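Local coordinates for quinoline 2-oxidoreductase large subunit (Pseudomonas putida, PDB 1T3Q), which carries the molybdenum and pterin cytosine dinucleotide cofactor of a molybdenum hydroxylase of the xanthine dehydrogenase family that oxidises quinoline at its 2-position, at residues P397-R401 and L458-V462; D485-V489 and S556-A561; A519-G523 and A561-R565; H642-I648 and A752-V757. All blocks are in the same frame, centred on the assembly; numbering follows the deposited sequence.

Interaction 1 of 4, residues P397-R401 and L458-V462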
loop_
_atom_site.group_PDB
_atom_site.type_symbol
_atom_site.label_atom_id
_atom_site.label_comp_id
_atom_site.label_asym_id
_atom_site.label_seq_id
_atom_site.Cartn_x
_atom_site.Cartn_y
_atom_site.Cartn_z
ATOM N N PRO B 397 0.015 -56.357 12.885
ATOM C CA PRO B 397 -0.903 -55.259 12.562
ATOM C C PRO B 397 -0.974 -55.008 11.057
ATOM O O PRO B 397 -1.962 -54.478 10.551
ATOM C CB PRO B 397 -0.314 -54.075 13.335
ATOM C CG PRO B 397 1.153 -54.418 13.429
ATOM C CD PRO B 397 1.119 -55.893 13.743
ATOM N N PHE B 398 0.081 -55.386 10.342
ATOM C CA PHE B 398 0.102 -55.200 8.903
ATOM C C PHE B 398 -0.761 -56.252 8.215
ATOM O O PHE B 398 -1.481 -55.950 7.266
ATOM C CB PHE B 398 1.536 -55.280 8.368
ATOM C CG PHE B 398 2.474 -54.323 9.031
ATOM C CD1 PHE B 398 3.278 -54.735 10.090
ATOM C CD2 PHE B 398 2.527 -52.995 8.627
ATOM C CE1 PHE B 398 4.123 -53.832 10.744
ATOM C CE2 PHE B 398 3.368 -52.084 9.273
ATOM C CZ PHE B 398 4.165 -52.508 10.334
ATOM N N GLU B 399 -0.693 -57.483 8.709
ATOM C CA GLU B 399 -1.450 -58.588 8.127
ATOM C C GLU B 399 -2.962 -58.438 8.292
ATOM O O GLU B 399 -3.714 -58.692 7.354
ATOM C CB GLU B 399 -0.985 -59.918 8.735
ATOM C CG GLU B 399 -1.709 -61.170 8.218
ATOM C CD GLU B 399 -1.663 -61.315 6.705
ATOM O OE1 GLU B 399 -0.630 -60.967 6.094
ATOM O OE2 GLU B 399 -2.659 -61.795 6.121
ATOM N N ILE B 400 -3.420 -58.030 9.473
ATOM C CA ILE B 400 -4.859 -57.884 9.657
ATOM C C ILE B 400 -5.411 -56.804 8.724
ATOM O O ILE B 400 -6.564 -56.883 8.284
ATOM C CB ILE B 400 -5.234 -57.565 11.122
ATOM C CG1 ILE B 400 -6.742 -57.773 11.315
ATOM C CG2 ILE B 400 -4.842 -56.131 11.480
ATOM C CD1 ILE B 400 -7.182 -57.792 12.766
ATOM N N ARG B 401 -4.592 -55.804 8.410
ATOM C CA ARG B 401 -5.022 -54.745 7.508
ATOM C C ARG B 401 -5.083 -55.240 6.061
ATOM O O ARG B 401 -5.992 -54.874 5.320
ATOM C CB ARG B 401 -4.105 -53.521 7.644
ATOM C CG ARG B 401 -4.354 -52.747 8.939
ATOM C CD ARG B 401 -3.370 -51.602 9.131
ATOM N NE ARG B 401 -3.717 -50.746 10.269
ATOM C CZ ARG B 401 -3.534 -51.060 11.548
ATOM N NH1 ARG B 401 -2.998 -52.225 11.888
ATOM N NH2 ARG B 401 -3.878 -50.191 12.497
ATOM N N LEU B 458 5.154 -50.404 19.060
ATOM C CA LEU B 458 5.030 -50.048 17.658
ATOM C C LEU B 458 3.566 -49.763 17.375
ATOM O O LEU B 458 2.697 -50.540 17.764
ATOM C CB LEU B 458 5.492 -51.207 16.770
ATOM C CG LEU B 458 5.208 -51.045 15.271
ATOM C CD1 LEU B 458 6.032 -49.898 14.710
ATOM C CD2 LEU B 458 5.542 -52.342 14.543
ATOM N N GLY B 459 3.296 -48.651 16.702
ATOM C CA GLY B 459 1.928 -48.302 16.374
ATOM C C GLY B 459 1.783 -48.122 14.878
ATOM O O GLY B 459 2.644 -47.516 14.239
ATOM N N VAL B 460 0.697 -48.644 14.316
ATOM C CA VAL B 460 0.463 -48.541 12.883
ATOM C C VAL B 460 -0.836 -47.820 12.561
ATOM O O VAL B 460 -1.844 -47.995 13.246
ATOM C CB VAL B 460 0.426 -49.941 12.226
ATOM C CG1 VAL B 460 0.098 -49.822 10.736
ATOM C CG2 VAL B 460 1.765 -50.626 12.411
ATOM N N SER B 461 -0.796 -47.000 11.520
ATOM C CA SER B 461 -1.971 -46.267 11.073
ATOM C C SER B 461 -1.960 -46.146 9.556
ATOM O O SER B 461 -1.023 -45.598 8.977
ATOM C CB SER B 461 -2.003 -44.868 11.692
ATOM O OG SER B 461 -3.078 -44.115 11.159
ATOM N N VAL B 462 -3.001 -46.674 8.917
ATOM C CA VAL B 462 -3.138 -46.611 7.468
ATOM C C VAL B 462 -4.364 -45.752 7.189
ATOM O O VAL B 462 -5.407 -45.929 7.822
ATOM C CB VAL B 462 -3.324 -48.018 6.870
ATOM C CG1 VAL B 462 -3.519 -47.923 5.364
ATOM C CG2 VAL B 462 -2.100 -48.879 7.200
#

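Interaction 2 of 4, residues D485-V489 and S556-A561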
loop_
_atom_site.group_PDB
_atom_site.type_symbol
_atom_site.label_atom_id
_atom_site.label_comp_id
_atom_site.label_asym_id
_atom_site.label_seq_id
_atom_site.Cartn_x
_atom_site.Cartn_y
_atom_site.Cartn_z
ATOM N N ASP B 485 -13.844 -21.359 -7.088
ATOM C CA ASP B 485 -12.429 -21.031 -7.000
ATOM C C ASP B 485 -11.852 -20.686 -8.360
ATOM O O ASP B 485 -11.539 -21.570 -9.163
ATOM C CB ASP B 485 -11.660 -22.205 -6.397
ATOM C CG ASP B 485 -12.155 -22.573 -5.018
ATOM O OD1 ASP B 485 -13.088 -23.400 -4.914
ATOM O OD2 ASP B 485 -11.619 -22.024 -4.033
ATOM N N SER B 486 -11.701 -19.393 -8.617
ATOM C CA SER B 486 -11.182 -18.954 -9.898
ATOM C C SER B 486 -9.732 -18.507 -9.808
ATOM O O SER B 486 -9.226 -18.193 -8.732
ATOM C CB SER B 486 -12.035 -17.808 -10.451
ATOM O OG SER B 486 -11.855 -16.614 -9.700
ATOM N N ALA B 487 -9.068 -18.506 -10.955
ATOM C CA ALA B 487 -7.686 -18.068 -11.050
ATOM C C ALA B 487 -7.610 -17.264 -12.325
ATOM O O ALA B 487 -8.398 -17.474 -13.247
ATOM C CB ALA B 487 -6.743 -19.262 -11.131
ATOM N N THR B 488 -6.673 -16.326 -12.373
ATOM C CA THR B 488 -6.495 -15.525 -13.561
ATOM C C THR B 488 -5.060 -15.716 -14.007
ATOM O O THR B 488 -4.152 -15.827 -13.180
ATOM C CB THR B 488 -6.764 -14.030 -13.290
ATOM O OG1 THR B 488 -8.139 -13.855 -12.922
ATOM C CG2 THR B 488 -6.473 -13.205 -14.531
ATOM N N VAL B 489 -4.871 -15.790 -15.316
ATOM C CA VAL B 489 -3.546 -15.960 -15.882
ATOM C C VAL B 489 -3.402 -14.995 -17.038
ATOM O O VAL B 489 -4.255 -14.941 -17.929
ATOM C CB VAL B 489 -3.322 -17.404 -16.395
ATOM C CG1 VAL B 489 -1.984 -17.496 -17.119
ATOM C CG2 VAL B 489 -3.343 -18.377 -15.231
ATOM N N SER B 556 -7.717 -24.623 -11.308
ATOM C CA SER B 556 -8.092 -23.271 -11.722
ATOM C C SER B 556 -7.017 -22.608 -12.573
ATOM O O SER B 556 -7.310 -22.031 -13.619
ATOM C CB SER B 556 -8.405 -22.386 -10.504
ATOM O OG SER B 556 -7.294 -22.255 -9.635
ATOM N N ILE B 557 -5.773 -22.667 -12.121
ATOM C CA ILE B 557 -4.703 -22.071 -12.903
ATOM C C ILE B 557 -4.632 -22.828 -14.228
ATOM O O ILE B 557 -4.400 -22.238 -15.281
ATOM C CB ILE B 557 -3.358 -22.152 -12.147
ATOM C CG1 ILE B 557 -3.407 -21.219 -10.930
ATOM C CG2 ILE B 557 -2.205 -21.763 -13.072
ATOM C CD1 ILE B 557 -2.211 -21.348 -10.009
ATOM N N GLY B 558 -4.863 -24.135 -14.168
ATOM C CA GLY B 558 -4.843 -24.954 -15.367
ATOM C C GLY B 558 -5.841 -24.445 -16.389
ATOM O O GLY B 558 -5.482 -24.168 -17.531
ATOM N N ARG B 559 -7.096 -24.307 -15.971
ATOM C CA ARG B 559 -8.149 -23.814 -16.854
ATOM C C ARG B 559 -7.856 -22.427 -17.423
ATOM O O ARG B 559 -7.980 -22.205 -18.626
ATOM C CB ARG B 559 -9.490 -23.748 -16.111
ATOM C CG ARG B 559 -10.188 -25.078 -15.863
ATOM C CD ARG B 559 -11.696 -24.834 -15.713
ATOM N NE ARG B 559 -12.247 -24.277 -16.948
ATOM C CZ ARG B 559 -13.317 -23.489 -17.028
ATOM N NH1 ARG B 559 -13.717 -23.049 -18.214
ATOM N NH2 ARG B 559 -13.980 -23.121 -15.939
ATOM N N ALA B 560 -7.492 -21.484 -16.554
ATOM C CA ALA B 560 -7.214 -20.127 -16.993
ATOM C C ALA B 560 -6.027 -20.091 -17.954
ATOM O O ALA B 560 -6.077 -19.424 -18.989
ATOM C CB ALA B 560 -6.953 -19.227 -15.793
ATOM N N ALA B 561 -4.967 -20.812 -17.610
ATOM C CA ALA B 561 -3.775 -20.851 -18.455
ATOM C C ALA B 561 -4.089 -21.501 -19.800
ATOM O O ALA B 561 -3.544 -21.107 -20.830
ATOM C CB ALA B 561 -2.662 -21.616 -17.753
HETATM O O HOH W 1 -6.980 -20.197 -7.837
#

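Interaction 3 of 4, residues A519-G523 and A561-R565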
loop_
_atom_site.group_PDB
_atom_site.type_symbol
_atom_site.label_atom_id
_atom_site.label_comp_id
_atom_site.label_asym_id
_atom_site.label_seq_id
_atom_site.Cartn_x
_atom_site.Cartn_y
_atom_site.Cartn_z
ATOM N N ALA B 519 3.969 -22.736 -14.935
ATOM C CA ALA B 519 5.108 -22.851 -15.837
ATOM C C ALA B 519 4.933 -24.055 -16.762
ATOM O O ALA B 519 5.131 -23.956 -17.976
ATOM C CB ALA B 519 6.386 -22.999 -15.032
ATOM N N ASP B 520 4.557 -25.188 -16.184
ATOM C CA ASP B 520 4.367 -26.406 -16.968
ATOM C C ASP B 520 3.206 -26.334 -17.946
ATOM O O ASP B 520 3.305 -26.848 -19.062
ATOM C CB ASP B 520 4.208 -27.612 -16.036
ATOM C CG ASP B 520 5.541 -28.081 -15.476
ATOM O OD1 ASP B 520 5.576 -29.086 -14.737
ATOM O OD2 ASP B 520 6.564 -27.436 -15.791
ATOM N N VAL B 521 2.107 -25.702 -17.540
ATOM C CA VAL B 521 0.953 -25.588 -18.427
ATOM C C VAL B 521 1.299 -24.753 -19.662
ATOM O O VAL B 521 0.954 -25.125 -20.785
ATOM C CB VAL B 521 -0.264 -24.942 -17.715
ATOM C CG1 VAL B 521 -1.385 -24.699 -18.717
ATOM C CG2 VAL B 521 -0.763 -25.848 -16.600
ATOM N N LEU B 522 1.995 -23.636 -19.456
ATOM C CA LEU B 522 2.363 -22.754 -20.559
ATOM C C LEU B 522 3.701 -23.084 -21.223
ATOM O O LEU B 522 4.087 -22.445 -22.197
ATOM C CB LEU B 522 2.361 -21.294 -20.081
ATOM C CG LEU B 522 0.963 -20.722 -19.789
ATOM C CD1 LEU B 522 1.068 -19.390 -19.067
ATOM C CD2 LEU B 522 0.204 -20.564 -21.097
ATOM N N GLY B 523 4.406 -24.079 -20.697
ATOM C CA GLY B 523 5.679 -24.469 -21.284
ATOM C C GLY B 523 6.795 -23.451 -21.161
ATOM O O GLY B 523 7.602 -23.293 -22.082
ATOM N N ALA B 561 -4.967 -20.812 -17.610
ATOM C CA ALA B 561 -3.775 -20.851 -18.455
ATOM C C ALA B 561 -4.089 -21.501 -19.800
ATOM O O ALA B 561 -3.544 -21.107 -20.830
ATOM C CB ALA B 561 -2.662 -21.616 -17.753
ATOM N N SER B 562 -4.978 -22.488 -19.787
ATOM C CA SER B 562 -5.356 -23.185 -21.014
ATOM C C SER B 562 -6.032 -22.243 -22.002
ATOM O O SER B 562 -5.771 -22.300 -23.203
ATOM C CB SER B 562 -6.293 -24.354 -20.695
ATOM O OG SER B 562 -6.723 -24.993 -21.887
ATOM N N ILE B 563 -6.900 -21.374 -21.496
ATOM C CA ILE B 563 -7.600 -20.434 -22.357
ATOM C C ILE B 563 -6.628 -19.568 -23.142
ATOM O O ILE B 563 -6.760 -19.422 -24.360
ATOM C CB ILE B 563 -8.540 -19.519 -21.551
ATOM C CG1 ILE B 563 -9.645 -20.361 -20.903
ATOM C CG2 ILE B 563 -9.135 -18.447 -22.462
ATOM C CD1 ILE B 563 -10.498 -19.591 -19.933
ATOM N N VAL B 564 -5.648 -18.987 -22.455
ATOM C CA VAL B 564 -4.694 -18.141 -23.151
ATOM C C VAL B 564 -3.701 -18.978 -23.954
ATOM O O VAL B 564 -3.234 -18.549 -25.010
ATOM C CB VAL B 564 -3.965 -17.191 -22.169
ATOM C CG1 VAL B 564 -4.977 -16.232 -21.562
ATOM C CG2 VAL B 564 -3.264 -17.978 -21.076
ATOM N N ARG B 565 -3.393 -20.177 -23.468
ATOM C CA ARG B 565 -2.482 -21.067 -24.185
ATOM C C ARG B 565 -3.077 -21.378 -25.559
ATOM O O ARG B 565 -2.380 -21.336 -26.571
ATOM C CB ARG B 565 -2.272 -22.376 -23.413
ATOM C CG ARG B 565 -1.383 -23.395 -24.149
ATOM C CD ARG B 565 -1.026 -24.597 -23.270
ATOM N NE ARG B 565 -2.171 -25.467 -23.015
ATOM C CZ ARG B 565 -2.121 -26.580 -22.291
ATOM N NH1 ARG B 565 -3.215 -27.311 -22.115
ATOM N NH2 ARG B 565 -0.978 -26.962 -21.735
#

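Interaction 4 of 4, residues H642-I648 and A752-V757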
loop_
_atom_site.group_PDB
_atom_site.type_symbol
_atom_site.label_atom_id
_atom_site.label_comp_id
_atom_site.label_asym_id
_atom_site.label_seq_id
_atom_site.Cartn_x
_atom_site.Cartn_y
_atom_site.Cartn_z
ATOM N N HIS B 642 1.420 -44.429 8.494
ATOM C CA HIS B 642 2.416 -43.969 9.445
ATOM C C HIS B 642 2.638 -45.055 10.472
ATOM O O HIS B 642 1.726 -45.814 10.798
ATOM C CB HIS B 642 1.949 -42.707 10.180
ATOM C CG HIS B 642 1.663 -41.549 9.280
ATOM N ND1 HIS B 642 0.436 -41.353 8.686
ATOM C CD2 HIS B 642 2.457 -40.540 8.847
ATOM C CE1 HIS B 642 0.485 -40.273 7.925
ATOM N NE2 HIS B 642 1.701 -39.761 8.005
ATOM N N ALA B 643 3.862 -45.127 10.975
ATOM C CA ALA B 643 4.222 -46.087 12.010
ATOM C C ALA B 643 5.106 -45.327 12.981
ATOM O O ALA B 643 6.014 -44.600 12.573
ATOM C CB ALA B 643 4.976 -47.272 11.420
ATOM N N ALA B 644 4.821 -45.477 14.267
ATOM C CA ALA B 644 5.587 -44.795 15.290
ATOM C C ALA B 644 6.081 -45.792 16.317
ATOM O O ALA B 644 5.414 -46.784 16.613
ATOM C CB ALA B 644 4.727 -43.732 15.972
ATOM N N ILE B 645 7.271 -45.531 16.840
ATOM C CA ILE B 645 7.843 -46.369 17.876
ATOM C C ILE B 645 8.022 -45.452 19.076
ATOM O O ILE B 645 8.629 -44.388 18.965
ATOM C CB ILE B 645 9.208 -46.954 17.464
ATOM C CG1 ILE B 645 9.011 -47.976 16.338
ATOM C CG2 ILE B 645 9.869 -47.615 18.667
ATOM C CD1 ILE B 645 10.299 -48.617 15.841
ATOM N N VAL B 646 7.460 -45.854 20.210
ATOM C CA VAL B 646 7.556 -45.062 21.425
ATOM C C VAL B 646 8.214 -45.878 22.521
ATOM O O VAL B 646 8.116 -47.106 22.546
ATOM C CB VAL B 646 6.164 -44.604 21.942
ATOM C CG1 VAL B 646 5.444 -43.799 20.872
ATOM C CG2 VAL B 646 5.341 -45.805 22.367
ATOM N N GLU B 647 8.900 -45.182 23.418
ATOM C CA GLU B 647 9.562 -45.825 24.541
ATOM C C GLU B 647 9.024 -45.188 25.811
ATOM O O GLU B 647 9.073 -43.969 25.966
ATOM C CB GLU B 647 11.077 -45.618 24.473
ATOM C CG GLU B 647 11.800 -46.080 25.732
ATOM C CD GLU B 647 13.261 -45.667 25.752
ATOM O OE1 GLU B 647 14.071 -46.301 25.048
ATOM O OE2 GLU B 647 13.592 -44.698 26.469
ATOM N N ILE B 648 8.505 -46.016 26.709
ATOM C CA ILE B 648 7.960 -45.536 27.968
ATOM C C ILE B 648 8.815 -46.049 29.125
ATOM O O ILE B 648 9.088 -47.242 29.213
ATOM C CB ILE B 648 6.519 -46.041 28.175
ATOM C CG1 ILE B 648 5.624 -45.551 27.035
ATOM C CG2 ILE B 648 5.991 -45.565 29.518
ATOM C CD1 ILE B 648 4.228 -46.144 27.064
ATOM N N ALA B 752 -1.023 -43.419 14.959
ATOM C CA ALA B 752 0.193 -44.219 15.075
ATOM C C ALA B 752 0.792 -44.128 16.477
ATOM O O ALA B 752 1.242 -45.135 17.028
ATOM C CB ALA B 752 1.224 -43.767 14.033
ATOM N N VAL B 753 0.799 -42.928 17.054
ATOM C CA VAL B 753 1.352 -42.743 18.393
ATOM C C VAL B 753 0.486 -43.408 19.463
ATOM O O VAL B 753 1.001 -44.104 20.343
ATOM C CB VAL B 753 1.517 -41.246 18.751
ATOM C CG1 VAL B 753 2.112 -41.114 20.155
ATOM C CG2 VAL B 753 2.419 -40.555 17.733
ATOM N N VAL B 754 -0.824 -43.191 19.399
ATOM C CA VAL B 754 -1.716 -43.806 20.375
ATOM C C VAL B 754 -1.596 -45.324 20.264
ATOM O O VAL B 754 -1.518 -46.029 21.277
ATOM C CB VAL B 754 -3.190 -43.395 20.139
ATOM C CG1 VAL B 754 -4.105 -44.187 21.068
ATOM C CG2 VAL B 754 -3.354 -41.905 20.405
ATOM N N ALA B 755 -1.573 -45.829 19.031
ATOM C CA ALA B 755 -1.439 -47.268 18.823
ATOM C C ALA B 755 -0.111 -47.746 19.409
ATOM O O ALA B 755 -0.039 -48.821 19.992
ATOM C CB ALA B 755 -1.506 -47.605 17.329
ATOM N N ALA B 756 0.933 -46.935 19.265
ATOM C CA ALA B 756 2.251 -47.298 19.786
ATOM C C ALA B 756 2.253 -47.424 21.305
ATOM O O ALA B 756 2.791 -48.381 21.856
ATOM C CB ALA B 756 3.291 -46.272 19.341
ATOM N N VAL B 757 1.660 -46.454 21.991
ATOM C CA VAL B 757 1.606 -46.504 23.445
ATOM C C VAL B 757 0.864 -47.760 23.893
ATOM O O VAL B 757 1.291 -48.454 24.813
ATOM C CB VAL B 757 0.899 -45.257 24.016
ATOM C CG1 VAL B 757 0.608 -45.450 25.500
ATOM C CG2 VAL B 757 1.781 -44.028 23.808
#

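Interaction 1 of 4, residues P397-R401 and L458-V462
Val460 stands between Arg401 and Phe398 and gives one methyl to each. Its CG1, anti to the backbone N, rests over the centre of the Arg401 guanidinium, 3.8 Å above the plane. Its CG2 meets the far end of the phenyl ring, 3.7 Å from Phe398 CZ, and packs on the pyrrolidine as well, with Pro397 CG 4.0 Å from Val460 CG2. The valine crosses Phe398 and Pro397 at about a right angle. Leu458 extends the apolar patch along the strand, its CD2 4.3 Å from Phe398 CE1. Arg401 behaves differently: extended from CG to NE, it slides past Val460 and Val462 in the opposite direction, and its CD lies 3.6 Å from Val462 CG2. A turn at the last torsion, chi4 75°, then brings NH1 back to the start of its own helical segment. There Arg401 NH1 donates to Pro397 O over 2.8 Å at 154°. The carbonyl oxygen lies in the guanidinium plane, but NH1 stands above the carbonyl plane rather than on a lone pair. Arg401 NH2 comes within 3.1 Å of Val460 O, at too poor an angle for a hydrogen bond. Salt bridges to Glu383 and Asp387 of helix 375-393 further fix the guanidinium's rotation and probably keep this buried group charged. Ser461, on the strand's other face, packs on helix 744-761. The result is a short helix laid nearly parallel to an outer strand of a mixed four-stranded sheet, an alpha/beta layer of the molybdopterin-binding region.

Interaction 2 of 4, residues D485-V489 and S556-A561
Ser556 OG, packed 3.4 Å from Ala487 CB, is held from several quarters. A water donates to Ser556 OG over 2.8 Å and gives its other hydrogen to Ser486 O at 3.1 Å, bridging helix and strand where no direct hydrogen bond joins them. The setting is an alpha/beta layer: helix 549-576 lies over a face of the mixed sheet that holds strands 486-491, 497-501, 529-532 and 625-629, and the two segments cross at 43°. The serine hydroxyl is also bonded to Ile552 O one turn earlier in its own helix. This hold suits chi1 of 60°, which places OG between the backbone N and the carbonyl carbon. Small side chains allow the axes of the two segments to approach to 6.8 Å. Ala487 fits between Ser556 and Ile557, its CB 3.9 Å from Ile557 CG1, while the next strand residue to face the helix, Val489, settles among Ile557, Ala560 and Ala561. Thr488, on the strand's other face, bonds through OG1 to Thr627 OG1 of the neighbouring strand, and Arg559, at the side of the helix, makes a salt bridge to Asp621 of a second subunit, another copy of this protein. Asp485, just before the strand, has its side chain about 9 Å from the pterin cofactor, and its carboxylate pairs with Arg548. Ala560 completes the fit: its CB touches Ala487 O at 3.4 Å and Val489 CG2 at 3.8 Å.

Interaction 3 of 4, residues A519-G523 and A561-R565
Val521 takes the guanidinium of Arg565 across its side chain and offers its carbonyl to the same group. This is helix-to-helix packing at a C-terminal end: helix 510-522 closes in a Schellman motif, with Gly523 as the C-prime residue at positive phi (67°), and its last turn leans on helix 549-576. Arg565 leaves its backbone with CG opposite the N (chi1 177°), continues straight through chi2, then bends at chi3 (70°). The bend swings the guanidinium back over Val521, whose CG1 lies 3.8 Å above the plane, offset toward the rim. NH2 thereby reaches Val521 O, in the carbonyl plane and on a lone pair, although that oxygen is tilted out of the guanidinium plane. NH1 has a second carbonyl, Ala8 O of the N-terminal arm, so the arginine joins three parts of the chain. Leu522, with CG beside its backbone N, directs CD2 into the groove between Ala561 O and the Arg565 stem, 3.8 Å from Arg565 CB, and also reaches Val564 CG2 at 4.3 Å. Next to the hydrogen bond of 2.8 Å from Arg565 NH2 to Val521 O, the packing is tight: Val521 CG1 presses to 3.5 Å from Ala561 CB.

Interaction 4 of 4, residues H642-I648 and A752-V757
Val646 spreads its two methyls over Ala756: CG1 sits 3.6 Å from Ala756 CB, and CG2 lies against the peptide that follows, 3.6 Å from Ala756 C. The second methyl gets there because it occupies the position between the valine's own backbone N and carbonyl carbon. This is a helix laid across a beta sheet, helix 744-761 against strand 636-649, an inner strand of a mixed four-stranded sheet; the segments cross at 42°. Ala752 and Ala756, one turn apart, are the helix's bearing points, and with Ala644 opposite them the axes come to 7.1 Å. Ala644 CB meets Ala752 CB at 4.0 Å and borders Val753, which also packs on Phe660 of the next strand. Ala644 O rests 3.5 Å from Ala756 CB, a purely packing contact. At the start of 642-648, the His642 side chain meets Ala752 CB through its CB, beside the backbone O; the imidazole turns off from the helix segment, meets the ring of Phe463, and its ND1 is hydrogen-bonded to Ser748 OG, earlier in the same helix. At the other end of the segment, Ile648 and Val757 cross at about a right angle, Ile648 CD1 lying 4.0 Å from Val757 CG1.

From the N terminus, interaction 1 comes first, closing a loop with 56 residues between 397-401 and 458-462. Interactions 2 and 3 follow and cross: 485-489 and 519-523 both reach forward to helix 549-576, over 66 and 37 intervening residues, and share Ala561, so that strand 486-491, the end of helix 510-522 and that long helix make one packed unit. Interaction 4 comes last; 103 residues separate 642-648 from 752-757. Its centre is 11 Å from that of interaction 1, and their strands are antiparallel neighbours, Ser461 O being 2.8 Å from His642 N. The two pairs occupy separate regions, with the centres of interactions 2 and 4 about 42 Å apart.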